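PDB 6OAW: WYL1 from Ruminococcus sp., which probably acts as a WYL-domain accessory protein that modulates the activity of a Type VI-D CRISPR-Cas system. Local coordinates for residues 85-90 / 166-171. Residues are numbered along the deposited sequence; the frame is centred on the assembly and turned at random.
Sequences PLLNAF and KAVYED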
ATOM      1  N   PRO B  85      12.707  -7.119  -6.336  1.00 43.19           N
ATOM      2  CA  PRO B  85      12.424  -5.693  -6.492  1.00 41.52           C
ATOM      3  C   PRO B  85      13.688  -4.838  -6.668  1.00 42.24           C
ATOM      4  O   PRO B  85      14.706  -5.144  -6.053  1.00 43.88           O
ATOM      5  CB  PRO B  85      11.681  -5.316  -5.208  1.00 40.32           C
ATOM      6  CG  PRO B  85      11.102  -6.616  -4.713  1.00 41.11           C
ATOM      7  CD  PRO B  85      12.065  -7.703  -5.140  1.00 42.93           C
ATOM      8  N   LEU B  86      13.574  -3.805  -7.505  1.00 41.83           N
ATOM      9  CA  LEU B  86      14.616  -2.791  -7.766  1.00 41.16           C
ATOM     10  C   LEU B  86      14.254  -1.550  -6.954  1.00 40.13           C
ATOM     11  O   LEU B  86      13.307  -0.881  -7.301  1.00 38.02           O
ATOM     12  CB  LEU B  86      14.668  -2.534  -9.275  1.00 43.13           C
ATOM     13  CG  LEU B  86      15.087  -3.747 -10.117  1.00 44.65           C
ATOM     14  CD1 LEU B  86      14.796  -3.523 -11.588  1.00 43.99           C
ATOM     15  CD2 LEU B  86      16.569  -4.043  -9.938  1.00 45.20           C
ATOM     16  N   LEU B  87      14.936  -1.333  -5.833  1.00 40.91           N
ATOM     17  CA  LEU B  87      14.664  -0.205  -4.923  1.00 41.05           C
ATOM     18  C   LEU B  87      15.140   1.080  -5.586  1.00 40.57           C
ATOM     19  O   LEU B  87      16.245   1.072  -6.156  1.00 40.71           O
ATOM     20  CB  LEU B  87      15.433  -0.380  -3.612  1.00 44.27           C
ATOM     21  CG  LEU B  87      14.951  -1.444  -2.660  1.00 45.39           C
ATOM     22  CD1 LEU B  87      15.705  -1.314  -1.350  1.00 48.76           C
ATOM     23  CD2 LEU B  87      13.449  -1.300  -2.448  1.00 46.54           C
ATOM     24  N   ASN B  88      14.359   2.142  -5.416  1.00 41.09           N
ATOM     25  CA  ASN B  88      14.675   3.532  -5.805  1.00 42.64           C
ATOM     26  C   ASN B  88      15.977   3.979  -5.128  1.00 43.79           C
ATOM     27  O   ASN B  88      16.653   4.783  -5.745  1.00 46.38           O
ATOM     28  CB  ASN B  88      13.484   4.435  -5.520  1.00 44.02           C
ATOM     29  CG  ASN B  88      12.322   4.103  -6.425  1.00 47.46           C
ATOM     30  OD1 ASN B  88      12.522   3.777  -7.596  1.00 53.35           O
ATOM     31  ND2 ASN B  88      11.110   4.157  -5.897  1.00 46.68           N
ATOM     32  N   ALA B  89      16.359   3.428  -3.967  1.00 43.41           N
ATOM     33  CA  ALA B  89      17.597   3.817  -3.246  1.00 44.11           C
ATOM     34  C   ALA B  89      18.843   3.317  -3.979  1.00 42.95           C
ATOM     35  O   ALA B  89      19.913   3.941  -3.793  1.00 41.62           O
ATOM     36  CB  ALA B  89      17.596   3.309  -1.831  1.00 45.48           C
ATOM     37  N   PHE B  90      18.726   2.220  -4.728  1.00 41.38           N
ATOM     38  CA  PHE B  90      19.814   1.709  -5.597  1.00 43.30           C
ATOM     39  C   PHE B  90      19.714   2.412  -6.962  1.00 42.94           C
ATOM     40  O   PHE B  90      18.613   2.631  -7.467  1.00 40.59           O
ATOM     41  CB  PHE B  90      19.796   0.181  -5.668  1.00 43.51           C
ATOM     42  CG  PHE B  90      20.313  -0.450  -4.400  1.00 46.12           C
ATOM     43  CD1 PHE B  90      21.681  -0.574  -4.160  1.00 47.10           C
ATOM     44  CD2 PHE B  90      19.430  -0.842  -3.395  1.00 44.84           C
ATOM     45  CE1 PHE B  90      22.148  -1.143  -2.981  1.00 48.09           C
ATOM     46  CE2 PHE B  90      19.900  -1.401  -2.221  1.00 45.61           C
ATOM     47  CZ  PHE B  90      21.249  -1.561  -2.018  1.00 46.57           C
ATOM     48  N   LYS B 166      19.816   4.729   5.181  1.00 50.45           N
ATOM     49  CA  LYS B 166      18.479   5.222   5.591  1.00 50.80           C
ATOM     50  C   LYS B 166      17.528   5.115   4.387  1.00 49.97           C
ATOM     51  O   LYS B 166      16.347   4.693   4.555  1.00 47.69           O
ATOM     52  CB  LYS B 166      18.557   6.657   6.105  1.00 52.81           C
ATOM     53  CG  LYS B 166      17.198   7.305   6.336  1.00 54.23           C
ATOM     54  CD  LYS B 166      17.275   8.738   6.852  1.00 55.63           C
ATOM     55  CE  LYS B 166      15.907   9.324   7.174  1.00 55.99           C
ATOM     56  NZ  LYS B 166      15.157   8.543   8.196  1.00 55.10           N
ATOM     57  N   ALA B 167      18.027   5.497   3.212  1.00 49.23           N
ATOM     58  CA  ALA B 167      17.249   5.487   1.954  1.00 46.72           C
ATOM     59  C   ALA B 167      16.876   4.043   1.609  1.00 44.34           C
ATOM     60  O   ALA B 167      15.743   3.803   1.230  1.00 40.83           O
ATOM     61  CB  ALA B 167      18.037   6.147   0.863  1.00 45.73           C
ATOM     62  N   VAL B 168      17.811   3.111   1.736  1.00 44.24           N
ATOM     63  CA  VAL B 168      17.537   1.682   1.432  1.00 43.89           C
ATOM     64  C   VAL B 168      16.366   1.191   2.307  1.00 43.45           C
ATOM     65  O   VAL B 168      15.446   0.578   1.745  1.00 43.84           O
ATOM     66  CB  VAL B 168      18.796   0.821   1.610  1.00 44.25           C
ATOM     67  CG1 VAL B 168      18.464  -0.665   1.680  1.00 45.08           C
ATOM     68  CG2 VAL B 168      19.787   1.074   0.504  1.00 44.34           C
ATOM     69  N   TYR B 169      16.390   1.450   3.619  1.00 45.29           N
ATOM     70  CA  TYR B 169      15.448   0.811   4.583  1.00 45.56           C
ATOM     71  C   TYR B 169      14.119   1.561   4.563  1.00 45.35           C
ATOM     72  O   TYR B 169      13.098   0.886   4.690  1.00 44.75           O
ATOM     73  CB  TYR B 169      16.093   0.645   5.966  1.00 46.00           C
ATOM     74  CG  TYR B 169      17.283  -0.277   5.910  1.00 46.24           C
ATOM     75  CD1 TYR B 169      17.165  -1.556   5.392  1.00 46.31           C
ATOM     76  CD2 TYR B 169      18.546   0.172   6.237  1.00 47.86           C
ATOM     77  CE1 TYR B 169      18.262  -2.393   5.253  1.00 47.63           C
ATOM     78  CE2 TYR B 169      19.657  -0.643   6.094  1.00 50.34           C
ATOM     79  CZ  TYR B 169      19.521  -1.932   5.603  1.00 50.25           C
ATOM     80  OH  TYR B 169      20.638  -2.716   5.498  1.00 51.36           O
ATOM     81  N   GLU B 170      14.128   2.885   4.369  1.00 45.85           N
ATOM     82  CA  GLU B 170      12.874   3.666   4.190  1.00 44.75           C
ATOM     83  C   GLU B 170      12.184   3.182   2.913  1.00 42.64           C
ATOM     84  O   GLU B 170      10.943   3.027   2.932  1.00 42.82           O
ATOM     85  CB  GLU B 170      13.089   5.176   4.102  1.00 44.64           C
ATOM     86  CG  GLU B 170      13.659   5.795   5.350  1.00 47.92           C
ATOM     87  CD  GLU B 170      12.721   6.068   6.510  1.00 49.35           C
ATOM     88  OE1 GLU B 170      11.511   5.728   6.431  1.00 48.30           O
ATOM     89  OE2 GLU B 170      13.212   6.616   7.528  1.00 49.89           O
ATOM     90  N   ASP B 171      12.927   2.928   1.844  1.00 41.90           N
ATOM     91  CA  ASP B 171      12.311   2.432   0.583  1.00 42.37           C
ATOM     92  C   ASP B 171      11.790   0.997   0.781  1.00 41.45           C
ATOM     93  O   ASP B 171      10.678   0.706   0.341  1.00 40.32           O
ATOM     94  CB  ASP B 171      13.273   2.444  -0.596  1.00 42.38           C
ATOM     95  CG  ASP B 171      13.407   3.778  -1.280  1.00 44.99           C
ATOM     96  OD1 ASP B 171      12.758   4.739  -0.822  1.00 48.31           O
ATOM     97  OD2 ASP B 171      14.204   3.837  -2.227  1.00 45.53           O
TER
HETATM   98  O   HOH W   1      10.522   5.516  -2.830  1.00 48.61           O
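A89, at the bend of a type I beta turn spanning L87 to F90, packs against V168 and A167 on helix 161-172, a buried loop-on-helix contact in the helical part of the chain that precedes the antiparallel sheet. The turn, closed by the backbone bond from F90 N to L87 O, lies in the loop leading into helix 92-96. The methyl of A89 comes down on the helix backbone, 3.6 Å from V168 N, with the CB of A167 beside it. V168 divides its branches. Its CG2 meets the F90 ring obliquely, 3.7 Å from CE2. Its CG1, anti to the backbone N (chi1 164°), faces L87 CD1. The side chain of L87 crosses that of V168 at about a right angle, and its CD1 also sits 3.6 Å from V168 O. F63 and F164 stack edge-to-face on F90, carrying the apolar packing beyond the turn. At the polar end, the D171 carboxylate is directed at the turn: OD2 lies 2.8 Å from A89 N. Y122 OH makes a weak hydrogen bond to the same oxygen, while OD1 accepts from a water 3.1 Å away that N88 ND2 reaches weakly. The chemistry thus joins an apolar patch to a buried carboxylate whose two oxygens have different surroundings; the nearby amide dipole and the hydroxyl may ease the burial of its charge.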